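Local coordinates for protein diaminopimelate decarboxylase (Methanocaldococcus jannaschii, PDB 1TWI) that catalyses the pyridoxal-phosphate-dependent decarboxylation of meso-diaminopimelate to L-lysine, the last step of lysine biosynthesis, as a homodimer, at residues C85-V90 / S101-K106; M195-E198 / N203-G206; V245-G250 / N273-Y278; R402-S407 / V411-E416. All blocks are in the same frame, centred on the assembly; numbering follows the deposited sequence.

Contact 1 of 4, residues C85-V90 / S101-K106. With PLP (pyridoxal-5'-phosphate), chain E.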
loop_
_atom_site.group_PDB
_atom_site.type_symbol
_atom_site.label_atom_id
_atom_site.label_comp_id
_atom_site.label_asym_id
_atom_site.label_seq_id
_atom_site.Cartn_x
_atom_site.Cartn_y
_atom_site.Cartn_z
ATOM N N CYS A 85 -16.649 -22.772 7.164
ATOM C CA CYS A 85 -16.799 -21.325 7.148
ATOM C C CYS A 85 -17.350 -20.774 5.818
ATOM O O CYS A 85 -17.138 -21.386 4.753
ATOM C CB CYS A 85 -15.411 -20.728 7.430
ATOM S SG CYS A 85 -15.420 -18.992 7.928
ATOM N N GLY A 86 -18.088 -19.658 5.884
ATOM C CA GLY A 86 -18.595 -19.000 4.670
ATOM C C GLY A 86 -17.605 -17.927 4.221
ATOM O O GLY A 86 -16.463 -17.901 4.698
ATOM N N ALA A 87 -18.042 -17.021 3.333
ATOM C CA ALA A 87 -17.167 -15.965 2.821
ATOM C C ALA A 87 -17.880 -14.659 2.569
ATOM O O ALA A 87 -18.960 -14.648 1.996
ATOM C CB ALA A 87 -16.523 -16.408 1.494
ATOM N N ASP A 88 -17.260 -13.577 3.010
ATOM C CA ASP A 88 -17.721 -12.202 2.723
ATOM C C ASP A 88 -16.723 -11.751 1.594
ATOM O O ASP A 88 -15.564 -11.535 1.875
ATOM C CB ASP A 88 -17.567 -11.325 3.976
ATOM C CG ASP A 88 -17.305 -9.867 3.626
ATOM O OD1 ASP A 88 -17.708 -9.405 2.490
ATOM O OD2 ASP A 88 -16.658 -9.171 4.436
ATOM N N VAL A 89 -17.168 -11.634 0.339
ATOM C CA VAL A 89 -16.274 -11.233 -0.750
ATOM C C VAL A 89 -16.636 -9.825 -1.189
ATOM O O VAL A 89 -17.807 -9.438 -1.117
ATOM C CB VAL A 89 -16.383 -12.230 -1.953
ATOM C CG1 VAL A 89 -15.948 -13.675 -1.450
ATOM C CG2 VAL A 89 -17.875 -12.238 -2.512
ATOM N N VAL A 90 -15.654 -9.040 -1.639
ATOM C CA VAL A 90 -15.945 -7.642 -2.013
ATOM C C VAL A 90 -15.574 -7.320 -3.455
ATOM O O VAL A 90 -15.604 -6.169 -3.885
ATOM C CB VAL A 90 -15.225 -6.650 -1.051
ATOM C CG1 VAL A 90 -15.776 -6.768 0.334
ATOM C CG2 VAL A 90 -13.756 -6.890 -1.025
ATOM N N SER A 101 -12.316 -22.187 -3.785
ATOM C CA SER A 101 -11.932 -22.760 -2.477
ATOM C C SER A 101 -13.017 -23.726 -1.985
ATOM O O SER A 101 -12.910 -24.279 -0.890
ATOM C CB SER A 101 -11.766 -21.637 -1.456
ATOM O OG SER A 101 -10.653 -20.816 -1.796
ATOM N N ASN A 102 -14.062 -23.869 -2.790
ATOM C CA ASN A 102 -15.189 -24.725 -2.502
ATOM C C ASN A 102 -16.136 -24.265 -1.388
ATOM O O ASN A 102 -16.780 -25.111 -0.726
ATOM C CB ASN A 102 -14.701 -26.156 -2.185
ATOM C CG ASN A 102 -15.623 -27.210 -2.742
ATOM O OD1 ASN A 102 -16.158 -27.057 -3.845
ATOM N ND2 ASN A 102 -15.792 -28.308 -2.004
ATOM N N VAL A 103 -16.182 -22.961 -1.142
ATOM C CA VAL A 103 -17.130 -22.401 -0.168
ATOM C C VAL A 103 -18.518 -22.545 -0.818
ATOM O O VAL A 103 -18.726 -22.147 -1.956
ATOM C CB VAL A 103 -16.911 -20.875 0.068
ATOM C CG1 VAL A 103 -17.947 -20.346 1.063
ATOM C CG2 VAL A 103 -15.494 -20.620 0.621
ATOM N N PRO A 104 -19.471 -23.173 -0.128
ATOM C CA PRO A 104 -20.843 -23.351 -0.648
ATOM C C PRO A 104 -21.459 -21.957 -1.018
ATOM O O PRO A 104 -21.331 -20.968 -0.268
ATOM C CB PRO A 104 -21.582 -23.959 0.551
ATOM C CG PRO A 104 -20.510 -24.630 1.387
ATOM C CD PRO A 104 -19.279 -23.789 1.196
ATOM N N SER A 105 -22.128 -21.870 -2.151
ATOM C CA SER A 105 -22.711 -20.624 -2.562
ATOM C C SER A 105 -23.691 -20.026 -1.549
ATOM O O SER A 105 -23.767 -18.827 -1.410
ATOM C CB SER A 105 -23.406 -20.828 -3.914
ATOM O OG SER A 105 -22.388 -20.766 -4.899
ATOM N N LYS A 106 -24.416 -20.853 -0.814
ATOM C CA LYS A 106 -25.338 -20.299 0.151
ATOM C C LYS A 106 -24.633 -19.734 1.361
ATOM O O LYS A 106 -25.316 -19.299 2.271
ATOM C CB LYS A 106 -26.368 -21.341 0.620
ATOM C CG LYS A 106 -27.575 -21.484 -0.292
ATOM C CD LYS A 106 -28.098 -20.129 -0.883
ATOM C CE LYS A 106 -27.533 -19.947 -2.292
ATOM N NZ LYS A 106 -28.052 -18.715 -2.900
HETATM N N1 PLP E . -17.464 -6.713 6.511
HETATM C C2 PLP E . -17.247 -5.571 5.761
HETATM C C2A PLP E . -18.456 -5.033 4.958
HETATM C C3 PLP E . -15.965 -5.027 5.768
HETATM O O3 PLP E . -15.787 -3.907 5.020
HETATM C C4 PLP E . -14.927 -5.533 6.506
HETATM C C4A PLP E . -13.526 -4.836 6.443
HETATM O O4A PLP E . -13.367 -4.052 5.561
HETATM C C5 PLP E . -15.140 -6.697 7.279
HETATM C C6 PLP E . -16.416 -7.239 7.261
HETATM C C5A PLP E . -14.119 -7.400 8.162
HETATM O O4P PLP E . -13.587 -6.522 9.187
HETATM P P PLP E . -12.606 -7.061 10.310
HETATM O O1P PLP E . -12.301 -5.857 11.103
HETATM O O2P PLP E . -11.401 -7.576 9.575
HETATM O O3P PLP E . -13.306 -8.087 11.080
#

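Contact 2 of 4, residues M195-E198 / N203-G206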
loop_
_atom_site.group_PDB
_atom_site.type_symbol
_atom_site.label_atom_id
_atom_site.label_comp_id
_atom_site.label_asym_id
_atom_site.label_seq_id
_atom_site.Cartn_x
_atom_site.Cartn_y
_atom_site.Cartn_z
ATOM N N MET A 195 -38.613 -0.490 -3.144
ATOM C CA MET A 195 -38.359 -0.565 -4.593
ATOM C C MET A 195 -38.054 -2.003 -4.984
ATOM O O MET A 195 -38.579 -2.526 -5.983
ATOM C CB MET A 195 -37.151 0.320 -4.993
ATOM C CG MET A 195 -37.460 1.815 -4.929
ATOM S SD MET A 195 -36.105 2.816 -5.637
ATOM C CE MET A 195 -35.512 1.694 -7.002
ATOM N N ALA A 196 -37.191 -2.676 -4.209
ATOM C CA ALA A 196 -36.851 -4.049 -4.559
ATOM C C ALA A 196 -38.071 -4.964 -4.520
ATOM O O ALA A 196 -38.148 -5.906 -5.295
ATOM C CB ALA A 196 -35.760 -4.621 -3.590
ATOM N N LEU A 197 -38.993 -4.725 -3.596
ATOM C CA LEU A 197 -40.169 -5.621 -3.527
ATOM C C LEU A 197 -41.063 -5.468 -4.763
ATOM O O LEU A 197 -41.794 -6.394 -5.095
ATOM C CB LEU A 197 -40.968 -5.348 -2.252
ATOM C CG LEU A 197 -40.188 -5.754 -0.993
ATOM C CD1 LEU A 197 -40.800 -5.132 0.241
ATOM C CD2 LEU A 197 -40.157 -7.214 -0.876
ATOM N N GLU A 198 -40.996 -4.321 -5.432
ATOM C CA GLU A 198 -41.769 -4.084 -6.653
ATOM C C GLU A 198 -41.009 -4.600 -7.878
ATOM O O GLU A 198 -41.598 -4.844 -8.920
ATOM C CB GLU A 198 -42.093 -2.597 -6.829
ATOM C CG GLU A 198 -42.987 -2.063 -5.694
ATOM C CD GLU A 198 -44.149 -3.037 -5.308
ATOM O OE1 GLU A 198 -45.122 -3.142 -6.097
ATOM O OE2 GLU A 198 -44.088 -3.704 -4.209
ATOM N N ASN A 203 -35.009 -10.895 -5.048
ATOM C CA ASN A 203 -35.646 -11.526 -3.930
ATOM C C ASN A 203 -34.973 -10.964 -2.672
ATOM O O ASN A 203 -33.772 -11.214 -2.450
ATOM C CB ASN A 203 -35.407 -13.041 -4.048
ATOM C CG ASN A 203 -35.854 -13.808 -2.832
ATOM O OD1 ASN A 203 -35.050 -14.545 -2.228
ATOM N ND2 ASN A 203 -37.104 -13.669 -2.470
ATOM N N VAL A 204 -35.755 -10.222 -1.877
ATOM C CA VAL A 204 -35.306 -9.569 -0.629
ATOM C C VAL A 204 -35.073 -10.611 0.438
ATOM O O VAL A 204 -36.039 -11.265 0.853
ATOM C CB VAL A 204 -36.387 -8.550 -0.119
ATOM C CG1 VAL A 204 -35.915 -7.911 1.221
ATOM C CG2 VAL A 204 -36.572 -7.421 -1.159
ATOM N N VAL A 205 -33.833 -10.771 0.902
ATOM C CA VAL A 205 -33.528 -11.790 1.926
ATOM C C VAL A 205 -32.861 -11.275 3.245
ATOM O O VAL A 205 -32.671 -12.053 4.166
ATOM C CB VAL A 205 -32.550 -12.921 1.414
ATOM C CG1 VAL A 205 -33.181 -13.754 0.290
ATOM C CG2 VAL A 205 -31.219 -12.298 0.982
ATOM N N GLY A 206 -32.493 -10.007 3.350
ATOM C CA GLY A 206 -31.901 -9.594 4.618
ATOM C C GLY A 206 -31.419 -8.168 4.686
ATOM O O GLY A 206 -31.587 -7.382 3.721
#

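Contact 3 of 4, residues V245-G250 / N273-Y278. With PLP (pyridoxal-5'-phosphate), chain E.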
loop_
_atom_site.group_PDB
_atom_site.type_symbol
_atom_site.label_atom_id
_atom_site.label_comp_id
_atom_site.label_asym_id
_atom_site.label_seq_id
_atom_site.Cartn_x
_atom_site.Cartn_y
_atom_site.Cartn_z
ATOM N N VAL A 245 -30.081 -11.460 9.121
ATOM C CA VAL A 245 -29.516 -10.231 9.678
ATOM C C VAL A 245 -28.004 -10.510 9.711
ATOM O O VAL A 245 -27.531 -11.478 10.303
ATOM C CB VAL A 245 -30.055 -9.913 11.087
ATOM C CG1 VAL A 245 -29.184 -8.814 11.727
ATOM C CG2 VAL A 245 -31.502 -9.385 10.949
ATOM N N ASN A 246 -27.240 -9.666 9.026
ATOM C CA ASN A 246 -25.781 -9.854 8.940
ATOM C C ASN A 246 -25.205 -8.639 9.633
ATOM O O ASN A 246 -25.444 -7.501 9.193
ATOM C CB ASN A 246 -25.402 -9.928 7.440
ATOM C CG ASN A 246 -23.893 -10.033 7.190
ATOM O OD1 ASN A 246 -23.062 -9.689 8.051
ATOM N ND2 ASN A 246 -23.532 -10.481 5.968
ATOM N N LEU A 247 -24.492 -8.860 10.747
ATOM C CA LEU A 247 -23.976 -7.722 11.486
ATOM C C LEU A 247 -22.538 -7.339 11.185
ATOM O O LEU A 247 -21.933 -6.528 11.898
ATOM C CB LEU A 247 -24.206 -7.935 13.007
ATOM C CG LEU A 247 -25.723 -8.066 13.360
ATOM C CD1 LEU A 247 -25.895 -8.584 14.836
ATOM C CD2 LEU A 247 -26.443 -6.708 13.214
ATOM N N GLY A 248 -21.981 -7.873 10.087
ATOM C CA GLY A 248 -20.641 -7.408 9.698
ATOM C C GLY A 248 -19.506 -7.938 10.560
ATOM O O GLY A 248 -19.661 -8.923 11.308
ATOM N N GLY A 249 -18.348 -7.304 10.465
ATOM C CA GLY A 249 -17.227 -7.762 11.262
ATOM C C GLY A 249 -16.757 -6.632 12.176
ATOM O O GLY A 249 -17.576 -5.827 12.703
ATOM N N GLY A 250 -15.455 -6.580 12.405
ATOM C CA GLY A 250 -14.895 -5.511 13.194
ATOM C C GLY A 250 -14.377 -5.866 14.590
ATOM O O GLY A 250 -13.757 -4.981 15.192
ATOM N N ASN A 273 -28.294 -11.566 23.248
ATOM C CA ASN A 273 -29.251 -11.040 24.227
ATOM C C ASN A 273 -29.936 -9.783 23.655
ATOM O O ASN A 273 -31.082 -9.499 23.968
ATOM C CB ASN A 273 -28.559 -10.765 25.588
ATOM C CG ASN A 273 -28.120 -12.100 26.290
ATOM O OD1 ASN A 273 -28.922 -13.059 26.380
ATOM N ND2 ASN A 273 -26.860 -12.169 26.758
ATOM N N THR A 274 -29.266 -9.038 22.779
ATOM C CA THR A 274 -29.931 -7.869 22.242
ATOM C C THR A 274 -30.976 -8.312 21.232
ATOM O O THR A 274 -32.138 -7.872 21.314
ATOM C CB THR A 274 -28.976 -6.874 21.573
ATOM O OG1 THR A 274 -28.152 -6.282 22.572
ATOM C CG2 THR A 274 -29.778 -5.729 20.898
ATOM N N MET A 275 -30.606 -9.167 20.271
ATOM C CA MET A 275 -31.583 -9.601 19.264
ATOM C C MET A 275 -32.807 -10.323 19.861
ATOM O O MET A 275 -33.919 -10.163 19.348
ATOM C CB MET A 275 -30.943 -10.540 18.211
ATOM C CG MET A 275 -29.870 -9.821 17.346
ATOM S SD MET A 275 -29.052 -10.959 16.266
ATOM C CE MET A 275 -30.385 -11.073 15.039
ATOM N N LEU A 276 -32.613 -11.121 20.919
ATOM C CA LEU A 276 -33.761 -11.826 21.506
ATOM C C LEU A 276 -34.806 -10.912 22.176
ATOM O O LEU A 276 -35.909 -11.343 22.415
ATOM C CB LEU A 276 -33.309 -12.893 22.499
ATOM C CG LEU A 276 -32.581 -14.073 21.844
ATOM C CD1 LEU A 276 -32.088 -15.001 22.950
ATOM C CD2 LEU A 276 -33.523 -14.840 20.935
ATOM N N LYS A 277 -34.469 -9.654 22.446
ATOM C CA LYS A 277 -35.416 -8.687 22.998
ATOM C C LYS A 277 -36.522 -8.431 21.991
ATOM O O LYS A 277 -37.612 -7.937 22.353
ATOM C CB LYS A 277 -34.737 -7.334 23.240
ATOM C CG LYS A 277 -33.771 -7.353 24.425
ATOM C CD LYS A 277 -32.878 -6.131 24.486
ATOM C CE LYS A 277 -32.069 -6.206 25.771
ATOM N NZ LYS A 277 -31.422 -4.881 26.069
ATOM N N TYR A 278 -36.254 -8.740 20.720
ATOM C CA TYR A 278 -37.235 -8.429 19.657
ATOM C C TYR A 278 -38.095 -9.569 19.185
ATOM O O TYR A 278 -38.908 -9.370 18.253
ATOM C CB TYR A 278 -36.518 -7.844 18.420
ATOM C CG TYR A 278 -35.722 -6.591 18.701
ATOM C CD1 TYR A 278 -34.497 -6.647 19.354
ATOM C CD2 TYR A 278 -36.209 -5.338 18.310
ATOM C CE1 TYR A 278 -33.759 -5.476 19.621
ATOM C CE2 TYR A 278 -35.487 -4.167 18.564
ATOM C CZ TYR A 278 -34.264 -4.241 19.222
ATOM O OH TYR A 278 -33.588 -3.048 19.471
HETATM N N1 PLP E . -17.464 -6.713 6.511
HETATM C C2 PLP E . -17.247 -5.571 5.761
HETATM C C2A PLP E . -18.456 -5.033 4.958
HETATM C C3 PLP E . -15.965 -5.027 5.768
HETATM O O3 PLP E . -15.787 -3.907 5.020
HETATM C C4 PLP E . -14.927 -5.533 6.506
HETATM C C4A PLP E . -13.526 -4.836 6.443
HETATM O O4A PLP E . -13.367 -4.052 5.561
HETATM C C5 PLP E . -15.140 -6.697 7.279
HETATM C C6 PLP E . -16.416 -7.239 7.261
HETATM C C5A PLP E . -14.119 -7.400 8.162
HETATM O O4P PLP E . -13.587 -6.522 9.187
HETATM P P PLP E . -12.606 -7.061 10.310
HETATM O O1P PLP E . -12.301 -5.857 11.103
HETATM O O2P PLP E . -11.401 -7.576 9.575
HETATM O O3P PLP E . -13.306 -8.087 11.080
#

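Contact 4 of 4, residues R402-S407 / V411-E416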
loop_
_atom_site.group_PDB
_atom_site.type_symbol
_atom_site.label_atom_id
_atom_site.label_comp_id
_atom_site.label_asym_id
_atom_site.label_seq_id
_atom_site.Cartn_x
_atom_site.Cartn_y
_atom_site.Cartn_z
ATOM N N ARG A 402 7.672 -14.926 0.581
ATOM C CA ARG A 402 7.168 -16.289 0.698
ATOM C C ARG A 402 6.308 -16.343 1.948
ATOM O O ARG A 402 6.461 -15.499 2.816
ATOM C CB ARG A 402 8.318 -17.256 0.939
ATOM C CG ARG A 402 8.828 -17.918 -0.310
ATOM C CD ARG A 402 10.017 -18.817 -0.002
ATOM N NE ARG A 402 10.229 -19.761 -1.089
ATOM C CZ ARG A 402 11.124 -20.742 -1.036
ATOM N NH1 ARG A 402 11.918 -20.881 0.062
ATOM N NH2 ARG A 402 11.175 -21.628 -2.038
ATOM N N MET A 403 5.430 -17.351 2.019
ATOM C CA MET A 403 4.609 -17.609 3.197
ATOM C C MET A 403 4.530 -19.126 3.368
ATOM O O MET A 403 4.363 -19.841 2.368
ATOM C CB MET A 403 3.152 -17.153 3.044
ATOM C CG MET A 403 3.016 -15.703 2.575
ATOM S SD MET A 403 1.419 -14.968 3.188
ATOM C CE MET A 403 0.173 -16.105 2.299
ATOM N N VAL A 404 4.591 -19.601 4.620
ATOM C CA VAL A 404 4.452 -21.020 4.893
ATOM C C VAL A 404 3.299 -21.178 5.892
ATOM O O VAL A 404 2.917 -20.198 6.594
ATOM C CB VAL A 404 5.725 -21.664 5.516
ATOM C CG1 VAL A 404 6.860 -21.707 4.487
ATOM C CG2 VAL A 404 6.210 -20.868 6.761
ATOM N N LEU A 405 2.736 -22.390 5.915
ATOM C CA LEU A 405 1.662 -22.773 6.818
ATOM C C LEU A 405 2.254 -23.842 7.757
ATOM O O LEU A 405 2.835 -24.836 7.275
ATOM C CB LEU A 405 0.475 -23.393 6.058
ATOM C CG LEU A 405 -0.715 -23.798 6.965
ATOM C CD1 LEU A 405 -1.578 -22.608 7.399
ATOM C CD2 LEU A 405 -1.548 -24.809 6.232
ATOM N N THR A 406 2.180 -23.609 9.077
ATOM C CA THR A 406 2.677 -24.584 10.040
ATOM C C THR A 406 1.425 -25.314 10.453
ATOM O O THR A 406 0.419 -24.697 10.816
ATOM C CB THR A 406 3.360 -23.933 11.287
ATOM O OG1 THR A 406 2.497 -22.927 11.824
ATOM C CG2 THR A 406 4.715 -23.347 10.919
ATOM N N SER A 407 1.523 -26.634 10.438
ATOM C CA SER A 407 0.398 -27.523 10.657
ATOM C C SER A 407 0.884 -28.788 11.374
ATOM O O SER A 407 2.090 -29.080 11.389
ATOM C CB SER A 407 -0.149 -27.887 9.264
ATOM O OG SER A 407 -0.970 -29.046 9.265
ATOM N N VAL A 411 5.302 -28.409 7.684
ATOM C CA VAL A 411 5.316 -26.983 7.372
ATOM C C VAL A 411 5.208 -26.948 5.854
ATOM O O VAL A 411 5.993 -27.639 5.161
ATOM C CB VAL A 411 6.660 -26.301 7.786
ATOM C CG1 VAL A 411 6.620 -24.756 7.427
ATOM C CG2 VAL A 411 6.881 -26.471 9.286
ATOM N N PHE A 412 4.279 -26.161 5.327
ATOM C CA PHE A 412 4.106 -26.128 3.876
ATOM C C PHE A 412 4.240 -24.749 3.253
ATOM O O PHE A 412 3.722 -23.767 3.770
ATOM C CB PHE A 412 2.717 -26.711 3.514
ATOM C CG PHE A 412 2.487 -28.095 4.060
ATOM C CD1 PHE A 412 1.943 -28.275 5.348
ATOM C CD2 PHE A 412 2.808 -29.201 3.300
ATOM C CE1 PHE A 412 1.705 -29.558 5.876
ATOM C CE2 PHE A 412 2.582 -30.517 3.801
ATOM C CZ PHE A 412 2.020 -30.691 5.111
ATOM N N LEU A 413 4.915 -24.680 2.105
ATOM C CA LEU A 413 5.035 -23.395 1.418
ATOM C C LEU A 413 3.637 -23.099 0.847
ATOM O O LEU A 413 3.080 -23.885 0.078
ATOM C CB LEU A 413 6.116 -23.473 0.291
ATOM C CG LEU A 413 6.432 -22.144 -0.450
ATOM C CD1 LEU A 413 6.988 -21.100 0.569
ATOM C CD2 LEU A 413 7.473 -22.380 -1.574
ATOM N N ILE A 414 3.030 -21.981 1.229
ATOM C CA ILE A 414 1.720 -21.666 0.647
ATOM C C ILE A 414 1.731 -20.424 -0.237
ATOM O O ILE A 414 0.708 -20.088 -0.854
ATOM C CB ILE A 414 0.594 -21.508 1.707
ATOM C CG1 ILE A 414 0.973 -20.437 2.755
ATOM C CG2 ILE A 414 0.401 -22.899 2.419
ATOM C CD1 ILE A 414 -0.262 -20.019 3.613
ATOM N N ARG A 415 2.864 -19.720 -0.287
ATOM C CA ARG A 415 2.972 -18.613 -1.240
ATOM C C ARG A 415 4.419 -18.578 -1.657
ATOM O O ARG A 415 5.306 -18.560 -0.817
ATOM C CB ARG A 415 2.544 -17.257 -0.619
ATOM C CG ARG A 415 2.552 -16.131 -1.688
ATOM C CD ARG A 415 2.488 -14.702 -1.116
ATOM N NE ARG A 415 2.845 -13.785 -2.192
ATOM C CZ ARG A 415 1.967 -13.201 -2.991
ATOM N NH1 ARG A 415 0.662 -13.412 -2.819
ATOM N NH2 ARG A 415 2.393 -12.435 -3.988
ATOM N N GLU A 416 4.698 -18.583 -2.959
ATOM C CA GLU A 416 6.098 -18.530 -3.392
ATOM C C GLU A 416 6.500 -17.076 -3.478
ATOM O O GLU A 416 5.653 -16.176 -3.665
ATOM C CB GLU A 416 6.245 -19.213 -4.760
ATOM C CG GLU A 416 7.654 -19.406 -5.259
ATOM C CD GLU A 416 8.612 -20.031 -4.257
ATOM O OE1 GLU A 416 9.107 -19.262 -3.435
ATOM O OE2 GLU A 416 8.871 -21.262 -4.301
#

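Contact 1 of 4, residues C85-V90 / S101-K106
With CG1 of V103 turned anti to its own backbone N (chi1 179°), that one methyl is carried across to the chain at G86 and A87, while CG2 stays back beside the nitrogen of V103. The contact lies inside a beta-alpha-beta unit of the TIM barrel: strand 86-89 runs into helix 92-100, and the loop after the helix returns past the start of the strand before strand 108-110. N102 leaves the helix with positive phi in a Schellman motif, and V103 follows directly. V103 CG1 stands 3.9 Å from G86 CA and also 3.9 Å from C85 O, so the methyl rests mainly on backbone atoms. Only A87 adds an apolar group, its CB lying 4.2 Å from V103 CG1. V103 also packs on Y68 and on A81 of helix 74-82; the contact is buried, and no hydrogen bond crosses between the segments. On the strand, D88 serves the cofactor instead. Its OD1 is hydrogen-bonded to N111 ND2, and OD2 forms a salt bridge with K69 NZ, the lysine that can carry the cofactor but is not attached here. D88 OD2 lies 3.3 Å from the pyridine nitrogen N1 of PLP.

Contact 2 of 4, residues M195-E198 / N203-G206
The last turn of helix 188-198 comes up to strand 202-208 with L197 and V204 nearest in the backbone, their CA atoms 6.9 Å apart, and side chains alone span the gap. This is helix-on-sheet packing in the TIM barrel of the pyridoxal-binding domain, at a tight alpha-to-beta connection where four residues separate the two segments. V204 is the strand residue that carries it. The CB of V204 points at the helix, and with CG1 anti to the backbone N (chi1 178°) the other methyl, CG2, is left beside the nitrogen and becomes the touching branch. It is met by two helix residues in succession. A196 faces the strand directly and sets its CB 3.8 Å from V204 CG2. The CB of L197 points past the strand rather than at it, but with CG beside the backbone N (chi1 -67°) CD2 is brought over the valine, the two side chains crossing at about a right angle. The apolar packing is continued by neighbouring elements, since A196 and V204 both rest on F157 of strand 153-160, A196 also touches L139 of helix 136-149, and L197 reaches I240. A196 is buried, whereas L197 is exposed, so the contact runs from the barrel wall out to the protein surface. The tightest approach is made there, L197 CD2 to V204 CG2 at 3.6 Å.

Contact 3 of 4, residues V245-G250 / N273-Y278
M275 reaches from its helix toward V245, and the two side chains meet tip to tip. The methionine leaves the backbone with CG beside its own N (chi1 -65°), runs on extended through chi2, and bends at chi3 (77°), which swings the terminal methyl onto the valine. M275 CE thereby comes to 4.1 Å from V245 CB and 4.2 Å from V245 CG1. The sulfur faces a second partner: L247 CD1 lies 4.2 Å from M275 SD. One methionine thus spans two residues whose side chains point to the same side of the chain, and the loose distances describe a purely apolar fit. N246, between them, takes no part in this packing. Its OD1 accepts a hydrogen bond from G248 N (2.9 Å, N-H...O 162°) in an Asx turn, while ND2 is held by E290 OE2. This turn starts a run of glycines: G249 N is hydrogen-bonded to H210 ND1, and G250 N donates to PLP O3P at 2.9 Å. The contact joins the first strand and the helix of the beta-alpha-beta unit made by strand 244-246, helix 264-276 and strand 286-289. M275 and L247 both pack on L287 of the last strand, W54 of helix 37-58 and T225 of helix 219-237 border the methionine, and E224 borders the leucine.

Contact 4 of 4, residues R402-S407 / V411-E416
A beta hairpin with a classic beta bulge pairs strand 402-407 with strand 410-415, I414 and R415 standing together opposite M403. M403 O is the acceptor shared at the bulge, taking I414 N at 2.8 Å and R415 N at 3.1 Å, both from the same face of its carbonyl plane. Past the bulge the ladder is regular: L405 and F412 form a hydrogen-bonded pair, L405 N to F412 O at 2.7 Å and F412 N to L405 O at 2.8 Å, both donors in the carbonyl planes. At the open end R402 and E416 lie side by side and form a side-on salt bridge. R402 NE donates to E416 OE1 at 2.6 Å and NH2 to OE2 at 3.3 Å, with the guanidinium and carboxylate planes only 25° apart. The bend of E416 at chi2 (49°) turns its carboxylate back to the arginine, and L413 CD1 packs on R402 CG. One face of the hairpin carries V404, T406, V411 and L413, V404 CB resting 3.7 Å from V411 CG1. On the other, M403 CG sits 3.6 Å from R415 CB. Strand 402-407 also runs parallel to strand 32-36, helix 21-28 covers V404, T406 and V411, and helix 74-82 packs on L405 and I414. The second subunit borders the L405 and F412 side, where H432 of that chain meets the F412 ring.

Contacts 1, 2 and 3 all belong to the curled parallel sheet of the TIM barrel, their centres 21 to 22 Å from one another, and follow in series along the chain. Strands 202-208 and 244-246 are neighbours, bringing contacts 2 and 3 to about 5 Å between nearest atoms. Contacts 1 and 3 serve the same PLP at different ends: D88 lies by the pyridine nitrogen and G250 binds the phosphate. Contact 2 is structural packing away from the cofactor and substrate sites. Contact 4 stands in the other sheet, its centre 44 Å from that of contact 2 and 22 Å from that of contact 1; its M403 side chain is about 12 Å from that of Y387, which binds PLP.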